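Local structure of DUF115 domain-containing protein (Magnetospirillum magneticum AMB-1, 5MU5) at residues 260-268 and 381-389. The protein is a Maf glycosyltransferase that takes part in flagella formation, probably by transferring sugar onto flagellin. Numbering follows the deposited sequence.
Sequences RYSILQHSA and GIEYSLDDS
At one margin of the mixed sheet in the MptE-like region, the chain leaving strand 262-263, next to last in the sheet, is crossed almost perpendicularly by the loop joining helices 373-378 and 393-404, and His266 is hydrogen-bonded to that loop through NE2. This nitrogen donates to Ser385 O at 2.8 Å, with the carbonyl oxygen only 2° out of the imidazole plane and the N-H pointing at it fairly straight (155°). CD2 on the same ring edge comes within 3.3 Å of Glu383 O. Glu383 O belongs to the 3-10 turn 382-383, and Ser385 O follows two residues later; Ile382 O accepts from both N and OG of Ser385, which anchors the residue whose carbonyl the histidine bonds. Strand 262-263 itself is hydrogen-bonded between strands 363-367 and 530-531, and Tyr384 packs where it ends. Leu264 O receives a CA-H...O contact from Tyr384 CA at 3.3 Å and also lies at the edge of the phenol ring. With chi1 at -57°, CG1 of Ile263 lies beside the backbone N and CG2 anti to it; CG2 meets Tyr384 CD1 at 3.5 Å. Gln265 runs extended alongside the tyrosine; its NE2 is hydrogen-bonded to Ser528 O, and Tyr384 OH to Arg530. On the side of strand 363-367, Leu264 CD2 meets Leu386 CD2 at 3.9 Å, and both leucines touch Tyr367.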
loop_
_atom_site.group_PDB
_atom_site.type_symbol
_atom_site.label_atom_id
_atom_site.label_comp_id
_atom_site.label_asym_id
_atom_site.label_seq_id
_atom_site.Cartn_x
_atom_site.Cartn_y
_atom_site.Cartn_z
ATOM N N ARG A 260 -12.734 7.455 -30.320
ATOM C CA ARG A 260 -12.172 8.681 -29.837
ATOM C C ARG A 260 -12.044 8.632 -28.312
ATOM O O ARG A 260 -12.937 8.185 -27.596
ATOM C CB ARG A 260 -13.024 9.889 -30.260
ATOM C CG ARG A 260 -12.964 10.238 -31.743
ATOM C CD ARG A 260 -13.489 11.651 -32.015
ATOM N NE ARG A 260 -14.912 11.798 -31.684
ATOM C CZ ARG A 260 -15.928 11.502 -32.499
ATOM N NH1 ARG A 260 -15.713 11.029 -33.725
ATOM N NH2 ARG A 260 -17.177 11.678 -32.081
ATOM N N TYR A 261 -10.881 9.042 -27.845
ATOM C CA TYR A 261 -10.687 9.358 -26.462
ATOM C C TYR A 261 -9.416 10.157 -26.447
ATOM O O TYR A 261 -8.681 10.171 -27.430
ATOM C CB TYR A 261 -10.572 8.112 -25.579
ATOM C CG TYR A 261 -9.361 7.278 -25.859
ATOM C CD1 TYR A 261 -8.147 7.556 -25.249
ATOM C CD2 TYR A 261 -9.434 6.196 -26.723
ATOM C CE1 TYR A 261 -7.033 6.775 -25.497
ATOM C CE2 TYR A 261 -8.322 5.394 -26.973
ATOM C CZ TYR A 261 -7.125 5.697 -26.363
ATOM O OH TYR A 261 -6.016 4.927 -26.616
ATOM N N SER A 262 -9.180 10.829 -25.334
ATOM C CA SER A 262 -7.958 11.562 -25.117
ATOM C C SER A 262 -7.345 11.152 -23.779
ATOM O O SER A 262 -7.959 10.421 -23.005
ATOM C CB SER A 262 -8.227 13.050 -25.144
ATOM O OG SER A 262 -8.751 13.457 -26.390
ATOM N N ILE A 263 -6.123 11.615 -23.548
ATOM C CA ILE A 263 -5.326 11.247 -22.403
ATOM C C ILE A 263 -4.964 12.496 -21.644
ATOM O O ILE A 263 -4.513 13.471 -22.245
ATOM C CB ILE A 263 -3.997 10.612 -22.839
ATOM C CG1 ILE A 263 -4.235 9.399 -23.733
ATOM C CG2 ILE A 263 -3.211 10.177 -21.614
ATOM C CD1 ILE A 263 -5.113 8.343 -23.087
ATOM N N LEU A 264 -5.138 12.463 -20.330
ATOM C CA LEU A 264 -4.810 13.593 -19.473
ATOM C C LEU A 264 -3.299 13.820 -19.349
ATOM O O LEU A 264 -2.519 12.883 -19.237
ATOM C CB LEU A 264 -5.424 13.387 -18.104
ATOM C CG LEU A 264 -5.300 14.555 -17.125
ATOM C CD1 LEU A 264 -6.449 14.557 -16.121
ATOM C CD2 LEU A 264 -3.974 14.502 -16.377
ATOM N N GLN A 265 -2.914 15.090 -19.324
ATOM C CA GLN A 265 -1.510 15.511 -19.268
ATOM C C GLN A 265 -1.365 16.633 -18.228
ATOM O O GLN A 265 -2.263 17.437 -18.073
ATOM C CB GLN A 265 -1.108 15.986 -20.649
ATOM C CG GLN A 265 0.362 16.087 -20.901
ATOM C CD GLN A 265 0.679 16.112 -22.391
ATOM O OE1 GLN A 265 1.704 15.597 -22.824
ATOM N NE2 GLN A 265 -0.214 16.671 -23.181
ATOM N N HIS A 266 -0.267 16.625 -17.474
ATOM C CA HIS A 266 0.017 17.659 -16.493
ATOM C C HIS A 266 0.413 18.908 -17.214
ATOM O O HIS A 266 1.096 18.848 -18.208
ATOM C CB HIS A 266 1.140 17.239 -15.554
ATOM C CG HIS A 266 0.715 16.222 -14.546
ATOM N ND1 HIS A 266 0.547 16.523 -13.208
ATOM C CD2 HIS A 266 0.368 14.922 -14.686
ATOM C CE1 HIS A 266 0.143 15.439 -12.564
ATOM N NE2 HIS A 266 0.016 14.457 -13.438
ATOM N N SER A 267 -0.037 20.043 -16.713
ATOM C CA SER A 267 0.257 21.319 -17.311
ATOM C C SER A 267 1.337 22.030 -16.513
ATOM O O SER A 267 1.295 22.062 -15.303
ATOM C CB SER A 267 -1.007 22.171 -17.331
ATOM O OG SER A 267 -0.732 23.465 -17.834
ATOM N N ALA A 268 2.300 22.612 -17.208
ATOM C CA ALA A 268 3.353 23.392 -16.563
ATOM C C ALA A 268 2.810 24.726 -16.032
ATOM O O ALA A 268 3.237 25.192 -14.977
ATOM C CB ALA A 268 4.488 23.645 -17.554
ATOM N N GLY A 381 3.313 6.599 -19.983
ATOM C CA GLY A 381 4.279 7.325 -19.172
ATOM C C GLY A 381 3.700 7.980 -17.928
ATOM O O GLY A 381 2.492 8.220 -17.812
ATOM N N ILE A 382 4.597 8.311 -17.012
ATOM C CA ILE A 382 4.235 8.895 -15.737
ATOM C C ILE A 382 3.501 10.233 -15.869
ATOM O O ILE A 382 2.617 10.534 -15.068
ATOM C CB ILE A 382 5.483 9.018 -14.824
ATOM C CG1 ILE A 382 5.090 9.329 -13.378
ATOM C CG2 ILE A 382 6.464 10.058 -15.354
ATOM C CD1 ILE A 382 4.349 8.205 -12.676
ATOM N N GLU A 383 3.835 11.015 -16.890
ATOM C CA GLU A 383 3.163 12.309 -17.118
ATOM C C GLU A 383 1.654 12.228 -17.436
ATOM O O GLU A 383 0.979 13.255 -17.479
ATOM C CB GLU A 383 3.887 13.139 -18.199
ATOM C CG GLU A 383 3.847 12.605 -19.627
ATOM C CD GLU A 383 5.047 11.746 -19.992
ATOM O OE1 GLU A 383 5.371 10.773 -19.255
ATOM O OE2 GLU A 383 5.671 12.041 -21.039
ATOM N N TYR A 384 1.128 11.026 -17.671
ATOM C CA TYR A 384 -0.294 10.847 -17.962
ATOM C C TYR A 384 -1.053 10.190 -16.804
ATOM O O TYR A 384 -2.185 9.737 -16.974
ATOM C CB TYR A 384 -0.481 10.039 -19.257
ATOM C CG TYR A 384 0.310 10.569 -20.432
ATOM C CD1 TYR A 384 -0.121 11.685 -21.147
ATOM C CD2 TYR A 384 1.482 9.942 -20.849
ATOM C CE1 TYR A 384 0.601 12.165 -22.233
ATOM C CE2 TYR A 384 2.212 10.419 -21.930
ATOM C CZ TYR A 384 1.770 11.527 -22.603
ATOM O OH TYR A 384 2.481 11.999 -23.648
ATOM N N SER A 385 -0.430 10.130 -15.634
ATOM C CA SER A 385 -1.089 9.584 -14.448
ATOM C C SER A 385 -1.284 10.691 -13.436
ATOM O O SER A 385 -0.797 11.808 -13.620
ATOM C CB SER A 385 -0.281 8.446 -13.806
ATOM O OG SER A 385 1.038 8.855 -13.571
ATOM N N LEU A 386 -2.039 10.365 -12.396
ATOM C CA LEU A 386 -2.264 11.245 -11.284
ATOM C C LEU A 386 -1.842 10.541 -10.000
ATOM O O LEU A 386 -1.937 9.319 -9.896
ATOM C CB LEU A 386 -3.742 11.610 -11.195
ATOM C CG LEU A 386 -4.310 12.369 -12.385
ATOM C CD1 LEU A 386 -5.804 12.493 -12.213
ATOM C CD2 LEU A 386 -3.671 13.743 -12.551
ATOM N N ASP A 387 -1.338 11.343 -9.065
ATOM C CA ASP A 387 -1.073 10.943 -7.699
ATOM C C ASP A 387 -2.281 11.350 -6.871
ATOM O O ASP A 387 -2.953 12.351 -7.185
ATOM C CB ASP A 387 0.128 11.703 -7.144
ATOM C CG ASP A 387 1.428 11.303 -7.792
ATOM O OD1 ASP A 387 1.529 10.154 -8.275
ATOM O OD2 ASP A 387 2.359 12.143 -7.806
ATOM N N ASP A 388 -2.533 10.601 -5.799
ATOM C CA ASP A 388 -3.630 10.886 -4.886
ATOM C C ASP A 388 -4.954 11.005 -5.627
ATOM O O ASP A 388 -5.798 11.815 -5.268
ATOM C CB ASP A 388 -3.336 12.150 -4.047
ATOM C CG ASP A 388 -2.137 11.967 -3.090
ATOM O OD1 ASP A 388 -2.097 10.940 -2.354
ATOM O OD2 ASP A 388 -1.245 12.855 -3.057
ATOM N N SER A 389 -5.132 10.192 -6.665
ATOM C CA SER A 389 -6.390 10.181 -7.406
ATOM C C SER A 389 -7.439 9.413 -6.630
ATOM O O SER A 389 -8.627 9.518 -6.958
ATOM C CB SER A 389 -6.250 9.617 -8.833
ATOM O OG SER A 389 -5.932 8.249 -8.841
#